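Local structure of DUF115 domain-containing protein (Magnetospirillum magneticum AMB-1, 5MU5) at residues Y253-D258 / R356-F361; N325-Y330 / E651-L656. The protein is a Maf glycosyltransferase involved in the formation of bacterial flagella, probably by attaching sugar to flagellin. All blocks are in the same frame, centred on the assembly; numbering follows the deposited sequence.

Contact 1. Residues Y253-D258 / R356-F361; sequences YKNMRD and RVRDLF
Arg358 carries this contact nearly alone, pushing its guanidinium group against backbone carbonyls at the C-terminal end of helix 242-257. A hydrogen bond between the segments runs from Arg358 NH1 to Asn255 O. It is almost straight, with an N-H...O angle of 173°, and the carbonyl oxygen lies at the edge of the guanidinium, near its plane. The modelled distance from Arg358 NH1 to Asn255 O, 2.4 Å, is very short and its exact value is doubtful.

Arg358 NH2 also comes to 2.7 Å from Asp258 O, obliquely and at an angle too poor for a hydrogen bond. Lys254 O, 4.1 Å from Arg358 NH2, is a more distant neighbour. The positive group thus sits among oxygens of the last helical turn and the residue after it, where it would probably be favoured by the negative end of the helix dipole. The Asp258 carboxylate lies farther off, with Asp258 OD2 5.6 Å from Arg358 NH2.

Side chain meets side chain only loosely, Asn255 CB lying 4.3 Å from Arg358 NH1. With CG trans to the backbone N (chi1 -172°), the Arg358 chain leaves toward the helix and then bends at chi2 and chi3. NH1 also makes a weak hydrogen bond to Tyr366 OH, while Asn255 ND2 donates hydrogen bonds to the carbonyls of Asn351 and Val353. The arrangement, an arginine at the carbonyl end of a helix, ties helix 242-257 to the connection between the adjacent parallel strands 346-350 and 363-367 of the mixed sheet in the MptE-like region.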
ATOM      1  N   TYR A 253       9.916 -14.981 -14.805  1.00 40.03           N
ATOM      2  CA  TYR A 253      11.081 -15.523 -15.481  1.00 42.48           C
ATOM      3  C   TYR A 253      10.622 -16.595 -16.468  1.00 43.98           C
ATOM      4  O   TYR A 253      10.943 -16.528 -17.640  1.00 42.26           O
ATOM      5  CB  TYR A 253      12.050 -16.125 -14.461  1.00 42.60           C
ATOM      6  CG  TYR A 253      13.264 -16.826 -15.034  1.00 44.37           C
ATOM      7  CD1 TYR A 253      13.150 -18.075 -15.642  1.00 44.87           C
ATOM      8  CD2 TYR A 253      14.536 -16.262 -14.924  1.00 42.82           C
ATOM      9  CE1 TYR A 253      14.255 -18.718 -16.154  1.00 45.17           C
ATOM     10  CE2 TYR A 253      15.641 -16.905 -15.431  1.00 44.99           C
ATOM     11  CZ  TYR A 253      15.485 -18.134 -16.046  1.00 46.14           C
ATOM     12  OH  TYR A 253      16.575 -18.797 -16.540  1.00 50.87           O
ATOM     13  N   LYS A 254       9.841 -17.558 -15.991  1.00 45.32           N
ATOM     14  CA  LYS A 254       9.404 -18.673 -16.834  1.00 46.92           C
ATOM     15  C   LYS A 254       8.449 -18.223 -17.914  1.00 44.62           C
ATOM     16  O   LYS A 254       8.468 -18.752 -18.997  1.00 43.50           O
ATOM     17  CB  LYS A 254       8.717 -19.746 -16.009  1.00 48.48           C
ATOM     18  CG  LYS A 254       9.580 -20.333 -14.921  1.00 49.79           C
ATOM     19  CD  LYS A 254      10.744 -21.112 -15.459  1.00 50.94           C
ATOM     20  CE  LYS A 254      10.263 -22.409 -16.065  1.00 53.00           C
ATOM     21  NZ  LYS A 254      11.424 -23.220 -16.494  1.00 56.99           N
ATOM     22  N   ASN A 255       7.598 -17.261 -17.605  1.00 44.53           N
ATOM     23  CA  ASN A 255       6.673 -16.746 -18.592  1.00 44.73           C
ATOM     24  C   ASN A 255       7.362 -16.068 -19.768  1.00 46.23           C
ATOM     25  O   ASN A 255       6.849 -16.094 -20.871  1.00 47.61           O
ATOM     26  CB  ASN A 255       5.713 -15.755 -17.943  1.00 44.89           C
ATOM     27  CG  ASN A 255       4.583 -16.437 -17.206  1.00 45.17           C
ATOM     28  OD1 ASN A 255       4.179 -17.535 -17.579  1.00 42.45           O
ATOM     29  ND2 ASN A 255       4.051 -15.782 -16.169  1.00 42.58           N
ATOM     30  N   MET A 256       8.514 -15.458 -19.534  1.00 47.44           N
ATOM     31  CA  MET A 256       9.165 -14.669 -20.567  1.00 49.11           C
ATOM     32  C   MET A 256      10.374 -15.289 -21.218  1.00 48.00           C
ATOM     33  O   MET A 256      10.814 -14.793 -22.241  1.00 49.44           O
ATOM     34  CB  MET A 256       9.572 -13.341 -19.969  1.00 49.66           C
ATOM     35  CG  MET A 256       8.383 -12.456 -19.680  1.00 52.05           C
ATOM     36  SD  MET A 256       8.960 -11.049 -18.764  1.00 57.99           S
ATOM     37  CE  MET A 256       9.964 -10.221 -20.014  1.00 56.37           C
ATOM     38  N   ARG A 257      10.904 -16.340 -20.605  1.00 51.36           N
ATOM     39  CA  ARG A 257      12.100 -17.029 -21.051  1.00 55.05           C
ATOM     40  C   ARG A 257      11.999 -17.493 -22.502  1.00 59.63           C
ATOM     41  O   ARG A 257      12.826 -17.125 -23.322  1.00 58.85           O
ATOM     42  CB  ARG A 257      12.339 -18.260 -20.159  1.00 54.28           C
ATOM     43  CG  ARG A 257      13.606 -19.050 -20.459  1.00 56.06           C
ATOM     44  CD  ARG A 257      14.824 -18.256 -20.030  1.00 57.38           C
ATOM     45  NE  ARG A 257      16.062 -18.856 -20.480  1.00 62.59           N
ATOM     46  CZ  ARG A 257      16.595 -18.682 -21.687  1.00 66.62           C
ATOM     47  NH1 ARG A 257      15.993 -17.929 -22.605  1.00 66.79           N
ATOM     48  NH2 ARG A 257      17.742 -19.278 -21.980  1.00 72.25           N
ATOM     49  N   ASP A 258      10.970 -18.296 -22.778  1.00 67.50           N
ATOM     50  CA  ASP A 258      10.790 -19.018 -24.040  1.00 74.56           C
ATOM     51  C   ASP A 258       9.486 -18.677 -24.719  1.00 77.47           C
ATOM     52  O   ASP A 258       8.636 -17.988 -24.169  1.00 85.37           O
ATOM     53  CB  ASP A 258      10.657 -20.525 -23.763  1.00 78.77           C
ATOM     54  CG  ASP A 258      11.825 -21.107 -23.016  1.00 86.16           C
ATOM     55  OD1 ASP A 258      12.854 -21.427 -23.651  1.00 92.09           O
ATOM     56  OD2 ASP A 258      11.687 -21.302 -21.790  1.00 94.45           O
ATOM     57  N   ARG A 356       2.288 -22.398 -16.423  1.00 47.08           N
ATOM     58  CA  ARG A 356       1.513 -23.452 -17.107  1.00 49.37           C
ATOM     59  C   ARG A 356       0.222 -22.945 -17.735  1.00 50.69           C
ATOM     60  O   ARG A 356      -0.434 -23.671 -18.474  1.00 52.51           O
ATOM     61  CB  ARG A 356       1.167 -24.583 -16.131  1.00 48.49           C
ATOM     62  CG  ARG A 356       2.382 -25.323 -15.605  1.00 46.01           C
ATOM     63  CD  ARG A 356       2.000 -26.235 -14.469  1.00 46.20           C
ATOM     64  NE  ARG A 356       1.679 -25.480 -13.266  1.00 47.76           N
ATOM     65  CZ  ARG A 356       1.417 -26.024 -12.078  1.00 49.51           C
ATOM     66  NH1 ARG A 356       1.405 -27.337 -11.917  1.00 53.63           N
ATOM     67  NH2 ARG A 356       1.161 -25.257 -11.045  1.00 50.03           N
ATOM     68  N   VAL A 357      -0.157 -21.713 -17.419  1.00 50.93           N
ATOM     69  CA  VAL A 357      -1.366 -21.125 -17.987  1.00 53.59           C
ATOM     70  C   VAL A 357      -1.235 -21.005 -19.500  1.00 54.98           C
ATOM     71  O   VAL A 357      -2.215 -21.148 -20.215  1.00 54.09           O
ATOM     72  CB  VAL A 357      -1.666 -19.736 -17.370  1.00 52.06           C
ATOM     73  CG1 VAL A 357      -2.829 -19.068 -18.068  1.00 54.58           C
ATOM     74  CG2 VAL A 357      -1.988 -19.870 -15.891  1.00 51.61           C
ATOM     75  N   ARG A 358      -0.014 -20.758 -19.966  1.00 61.98           N
ATOM     76  CA  ARG A 358       0.275 -20.602 -21.382  1.00 65.25           C
ATOM     77  C   ARG A 358      -0.205 -21.794 -22.200  1.00 67.65           C
ATOM     78  O   ARG A 358      -0.872 -21.608 -23.225  1.00 71.13           O
ATOM     79  CB  ARG A 358       1.775 -20.374 -21.612  1.00 67.79           C
ATOM     80  CG  ARG A 358       2.089 -20.015 -23.060  1.00 75.34           C
ATOM     81  CD  ARG A 358       3.035 -18.834 -23.155  1.00 80.66           C
ATOM     82  NE  ARG A 358       4.436 -19.235 -23.140  1.00 86.19           N
ATOM     83  CZ  ARG A 358       5.417 -18.553 -22.553  1.00 87.58           C
ATOM     84  NH1 ARG A 358       5.155 -17.441 -21.865  1.00 82.80           N
ATOM     85  NH2 ARG A 358       6.664 -19.015 -22.618  1.00 88.56           N
ATOM     86  N   ASP A 359       0.119 -22.999 -21.723  1.00 65.73           N
ATOM     87  CA  ASP A 359      -0.262 -24.265 -22.372  1.00 63.78           C
ATOM     88  C   ASP A 359      -1.754 -24.392 -22.682  1.00 59.42           C
ATOM     89  O   ASP A 359      -2.124 -25.041 -23.635  1.00 63.47           O
ATOM     90  CB  ASP A 359       0.086 -25.467 -21.489  1.00 68.07           C
ATOM     91  CG  ASP A 359       1.548 -25.513 -21.065  1.00 70.98           C
ATOM     92  OD1 ASP A 359       2.409 -24.913 -21.744  1.00 73.05           O
ATOM     93  OD2 ASP A 359       1.825 -26.174 -20.035  1.00 70.55           O
ATOM     94  N   LEU A 360      -2.612 -23.778 -21.882  1.00 56.74           N
ATOM     95  CA  LEU A 360      -4.053 -23.916 -22.077  1.00 53.16           C
ATOM     96  C   LEU A 360      -4.580 -23.064 -23.209  1.00 51.35           C
ATOM     97  O   LEU A 360      -5.744 -23.192 -23.588  1.00 54.10           O
ATOM     98  CB  LEU A 360      -4.793 -23.522 -20.800  1.00 51.00           C
ATOM     99  CG  LEU A 360      -4.298 -24.183 -19.515  1.00 50.07           C
ATOM    100  CD1 LEU A 360      -5.014 -23.577 -18.315  1.00 49.72           C
ATOM    101  CD2 LEU A 360      -4.484 -25.690 -19.584  1.00 48.28           C
ATOM    102  N   PHE A 361      -3.744 -22.173 -23.724  1.00 51.06           N
ATOM    103  CA  PHE A 361      -4.191 -21.210 -24.716  1.00 53.37           C
ATOM    104  C   PHE A 361      -3.325 -21.175 -25.944  1.00 53.94           C
ATOM    105  O   PHE A 361      -2.114 -21.175 -25.855  1.00 49.23           O
ATOM    106  CB  PHE A 361      -4.192 -19.799 -24.136  1.00 50.53           C
ATOM    107  CG  PHE A 361      -5.249 -19.580 -23.127  1.00 51.43           C
ATOM    108  CD1 PHE A 361      -5.012 -19.873 -21.795  1.00 50.45           C
ATOM    109  CD2 PHE A 361      -6.484 -19.090 -23.502  1.00 49.31           C
ATOM    110  CE1 PHE A 361      -5.990 -19.688 -20.851  1.00 51.03           C
ATOM    111  CE2 PHE A 361      -7.467 -18.897 -22.560  1.00 50.96           C
ATOM    112  CZ  PHE A 361      -7.221 -19.197 -21.234  1.00 51.94           C
TER

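Contact 2. Residues N325-Y330 / E651-L656; sequences NGAAPY and ESDEEL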
ATOM      1  N   ASN A 325      -1.422 -15.104  -9.260  1.00 48.30           N
ATOM      2  CA  ASN A 325      -0.331 -16.048  -9.351  1.00 48.99           C
ATOM      3  C   ASN A 325      -0.788 -17.347  -8.662  1.00 47.12           C
ATOM      4  O   ASN A 325      -1.757 -17.350  -7.929  1.00 47.66           O
ATOM      5  CB  ASN A 325       0.902 -15.473  -8.621  1.00 49.80           C
ATOM      6  CG  ASN A 325       1.935 -16.543  -8.284  1.00 51.42           C
ATOM      7  OD1 ASN A 325       1.959 -17.057  -7.149  1.00 46.70           O
ATOM      8  ND2 ASN A 325       2.753 -16.925  -9.277  1.00 49.66           N
ATOM      9  N   GLY A 326      -0.096 -18.451  -8.885  1.00 47.82           N
ATOM     10  CA  GLY A 326      -0.394 -19.653  -8.110  1.00 47.49           C
ATOM     11  C   GLY A 326      -1.015 -20.818  -8.843  1.00 45.63           C
ATOM     12  O   GLY A 326      -1.695 -20.666  -9.855  1.00 45.35           O
ATOM     13  N   ALA A 327      -0.801 -21.994  -8.286  1.00 45.52           N
ATOM     14  CA  ALA A 327      -1.253 -23.216  -8.903  1.00 47.06           C
ATOM     15  C   ALA A 327      -2.775 -23.353  -8.867  1.00 46.76           C
ATOM     16  O   ALA A 327      -3.365 -23.902  -9.804  1.00 47.40           O
ATOM     17  CB  ALA A 327      -0.582 -24.404  -8.237  1.00 47.79           C
ATOM     18  N   ALA A 328      -3.409 -22.840  -7.814  1.00 45.79           N
ATOM     19  CA  ALA A 328      -4.865 -22.976  -7.658  1.00 46.87           C
ATOM     20  C   ALA A 328      -5.665 -22.265  -8.777  1.00 47.48           C
ATOM     21  O   ALA A 328      -6.528 -22.895  -9.390  1.00 45.30           O
ATOM     22  CB  ALA A 328      -5.328 -22.547  -6.259  1.00 45.63           C
ATOM     23  N   PRO A 329      -5.395 -20.957  -9.032  1.00 47.90           N
ATOM     24  CA  PRO A 329      -6.012 -20.313 -10.190  1.00 44.91           C
ATOM     25  C   PRO A 329      -5.744 -21.073 -11.497  1.00 46.00           C
ATOM     26  O   PRO A 329      -6.646 -21.204 -12.340  1.00 44.70           O
ATOM     27  CB  PRO A 329      -5.350 -18.947 -10.235  1.00 46.13           C
ATOM     28  CG  PRO A 329      -4.905 -18.687  -8.843  1.00 47.34           C
ATOM     29  CD  PRO A 329      -4.527 -20.025  -8.285  1.00 48.32           C
ATOM     30  N   TYR A 330      -4.530 -21.586 -11.667  1.00 43.49           N
ATOM     31  CA  TYR A 330      -4.246 -22.382 -12.847  1.00 44.12           C
ATOM     32  C   TYR A 330      -5.119 -23.643 -12.904  1.00 44.88           C
ATOM     33  O   TYR A 330      -5.683 -23.961 -13.962  1.00 46.29           O
ATOM     34  CB  TYR A 330      -2.760 -22.772 -12.925  1.00 44.56           C
ATOM     35  CG  TYR A 330      -2.509 -23.959 -13.828  1.00 45.75           C
ATOM     36  CD1 TYR A 330      -2.571 -23.826 -15.215  1.00 48.06           C
ATOM     37  CD2 TYR A 330      -2.226 -25.215 -13.302  1.00 48.40           C
ATOM     38  CE1 TYR A 330      -2.345 -24.909 -16.053  1.00 49.30           C
ATOM     39  CE2 TYR A 330      -2.015 -26.316 -14.134  1.00 51.04           C
ATOM     40  CZ  TYR A 330      -2.075 -26.149 -15.508  1.00 51.02           C
ATOM     41  OH  TYR A 330      -1.855 -27.207 -16.357  1.00 55.18           O
ATOM     42  N   GLU A 651       9.832 -27.002 -10.926  1.00 69.85           N
ATOM     43  CA  GLU A 651       8.721 -27.455 -11.773  1.00 73.68           C
ATOM     44  C   GLU A 651       7.443 -26.638 -11.582  1.00 71.15           C
ATOM     45  O   GLU A 651       6.626 -26.556 -12.495  1.00 73.31           O
ATOM     46  CB  GLU A 651       8.432 -28.931 -11.514  1.00 80.16           C
ATOM     47  CG  GLU A 651       9.554 -29.850 -11.976  1.00 87.03           C
ATOM     48  CD  GLU A 651       9.466 -31.260 -11.402  1.00 93.26           C
ATOM     49  OE1 GLU A 651       8.694 -31.488 -10.443  1.00 96.87           O
ATOM     50  OE2 GLU A 651      10.192 -32.149 -11.903  1.00 93.79           O
ATOM     51  N   SER A 652       7.260 -26.063 -10.391  1.00 67.81           N
ATOM     52  CA  SER A 652       6.091 -25.229 -10.096  1.00 62.81           C
ATOM     53  C   SER A 652       6.294 -24.405  -8.826  1.00 61.64           C
ATOM     54  O   SER A 652       7.237 -24.627  -8.058  1.00 61.80           O
ATOM     55  CB  SER A 652       4.841 -26.087  -9.914  1.00 62.09           C
ATOM     56  OG  SER A 652       4.791 -26.620  -8.601  1.00 60.77           O
ATOM     57  N   ASP A 653       5.378 -23.471  -8.603  1.00 59.23           N
ATOM     58  CA  ASP A 653       5.392 -22.626  -7.409  1.00 59.22           C
ATOM     59  C   ASP A 653       5.335 -23.451  -6.132  1.00 61.35           C
ATOM     60  O   ASP A 653       5.926 -23.062  -5.115  1.00 55.66           O
ATOM     61  CB  ASP A 653       4.182 -21.676  -7.396  1.00 62.80           C
ATOM     62  CG  ASP A 653       2.827 -22.418  -7.311  1.00 65.61           C
ATOM     63  OD1 ASP A 653       2.722 -23.551  -7.854  1.00 67.42           O
ATOM     64  OD2 ASP A 653       1.873 -21.870  -6.702  1.00 67.43           O
ATOM     65  N   GLU A 654       4.596 -24.568  -6.187  1.00 62.70           N
ATOM     66  CA  GLU A 654       4.388 -25.416  -5.015  1.00 64.15           C
ATOM     67  C   GLU A 654       5.639 -26.196  -4.686  1.00 60.26           C
ATOM     68  O   GLU A 654       5.865 -26.503  -3.533  1.00 58.71           O
ATOM     69  CB  GLU A 654       3.158 -26.333  -5.170  1.00 65.41           C
ATOM     70  CG  GLU A 654       1.840 -25.546  -5.128  1.00 67.79           C
ATOM     71  CD  GLU A 654       0.584 -26.380  -5.417  1.00 68.49           C
ATOM     72  OE1 GLU A 654       0.648 -27.355  -6.192  1.00 64.13           O
ATOM     73  OE2 GLU A 654      -0.493 -26.041  -4.875  1.00 67.59           O
ATOM     74  N   GLU A 655       6.467 -26.492  -5.680  1.00 60.50           N
ATOM     75  CA  GLU A 655       7.737 -27.155  -5.405  1.00 64.20           C
ATOM     76  C   GLU A 655       8.643 -26.172  -4.656  1.00 62.10           C
ATOM     77  O   GLU A 655       9.219 -26.505  -3.606  1.00 62.96           O
ATOM     78  CB  GLU A 655       8.415 -27.622  -6.691  1.00 68.75           C
ATOM     79  CG  GLU A 655       9.685 -28.434  -6.447  1.00 75.36           C
ATOM     80  CD  GLU A 655      10.605 -28.506  -7.662  1.00 80.25           C
ATOM     81  OE1 GLU A 655      10.102 -28.709  -8.792  1.00 84.21           O
ATOM     82  OE2 GLU A 655      11.840 -28.360  -7.488  1.00 83.43           O
ATOM     83  N   LEU A 656       8.757 -24.961  -5.195  1.00 56.90           N
ATOM     84  CA  LEU A 656       9.582 -23.911  -4.593  1.00 55.14           C
ATOM     85  C   LEU A 656       9.178 -23.616  -3.148  1.00 53.86           C
ATOM     86  O   LEU A 656      10.044 -23.554  -2.247  1.00 48.47           O
ATOM     87  CB  LEU A 656       9.488 -22.631  -5.413  1.00 53.67           C
ATOM     88  CG  LEU A 656      10.111 -21.378  -4.812  1.00 52.76           C
ATOM     89  CD1 LEU A 656      11.566 -21.595  -4.419  1.00 54.56           C
ATOM     90  CD2 LEU A 656      10.009 -20.275  -5.846  1.00 53.92           C
TER
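Two carboxylates, those of Asp653 and Glu654, flank Ala327 at the start of helix 327-340. The methyl group of Ala327 sits over one face of the Glu654 carboxylate, with Ala327 CB 3.6 Å from Glu654 CD. The Asp653 carboxylate is met by the backbone N-H of Ala327 from above its plane, 42° out of it, in a bent hydrogen bond of 3.1 Å from Ala327 N to Asp653 OD2 (N-H...O 137°). Asp653 OD2 also lies 3.5 Å from Gly326 CA, and Asp653 OD1 3.4 Å from Ala327 CB.

Asp653 CG stands between its own backbone N and carbonyl carbon (chi1 64°), which also lets OD1 take a weak hydrogen bond from Glu654 N. The carboxylate therefore bridges the first turns of two helices, and their positive ends would probably stabilise its charge. A leucine in place of Asp653 would probably leave the amide of Ala327 without this acceptor, and the helices joined there mainly through Glu654.

Glu654 has its salt bridge with Arg331, farther along helix 327-340. Ser652, the N-cap of helix 653-661, accepts weak bonds from Glu654 N and Glu655 N. Gly326, at the N-cap position of the other helix, has backbone angles that call for glycine. An acidic side chain held at a helix N-terminus is the motif here, and it joins the C-terminal helical-bundle region to the MptE-like region.

How the contacts relate
Contacts 1 and 2 have centres 12 Å apart on the same side of the chain's centre, and their segments alternate along the sequence. They touch directly through 356-361 and 325-330: Arg356 O lies 3.3 Å from Tyr330 CE1, and Leu360 CD1 packs on the same ring atom at 3.7 Å. Arg356 NH2 is 3.4 Å from Ala327 CB and makes a long, weak ion pair with Asp653 OD1. Helix 242-257 spans both sites, since its Glu247 touches Asp653 and binds Asn325. Arg356, on a segment of contact 1 but packed on Ala327 and Tyr330 of contact 2, thus links the two sites.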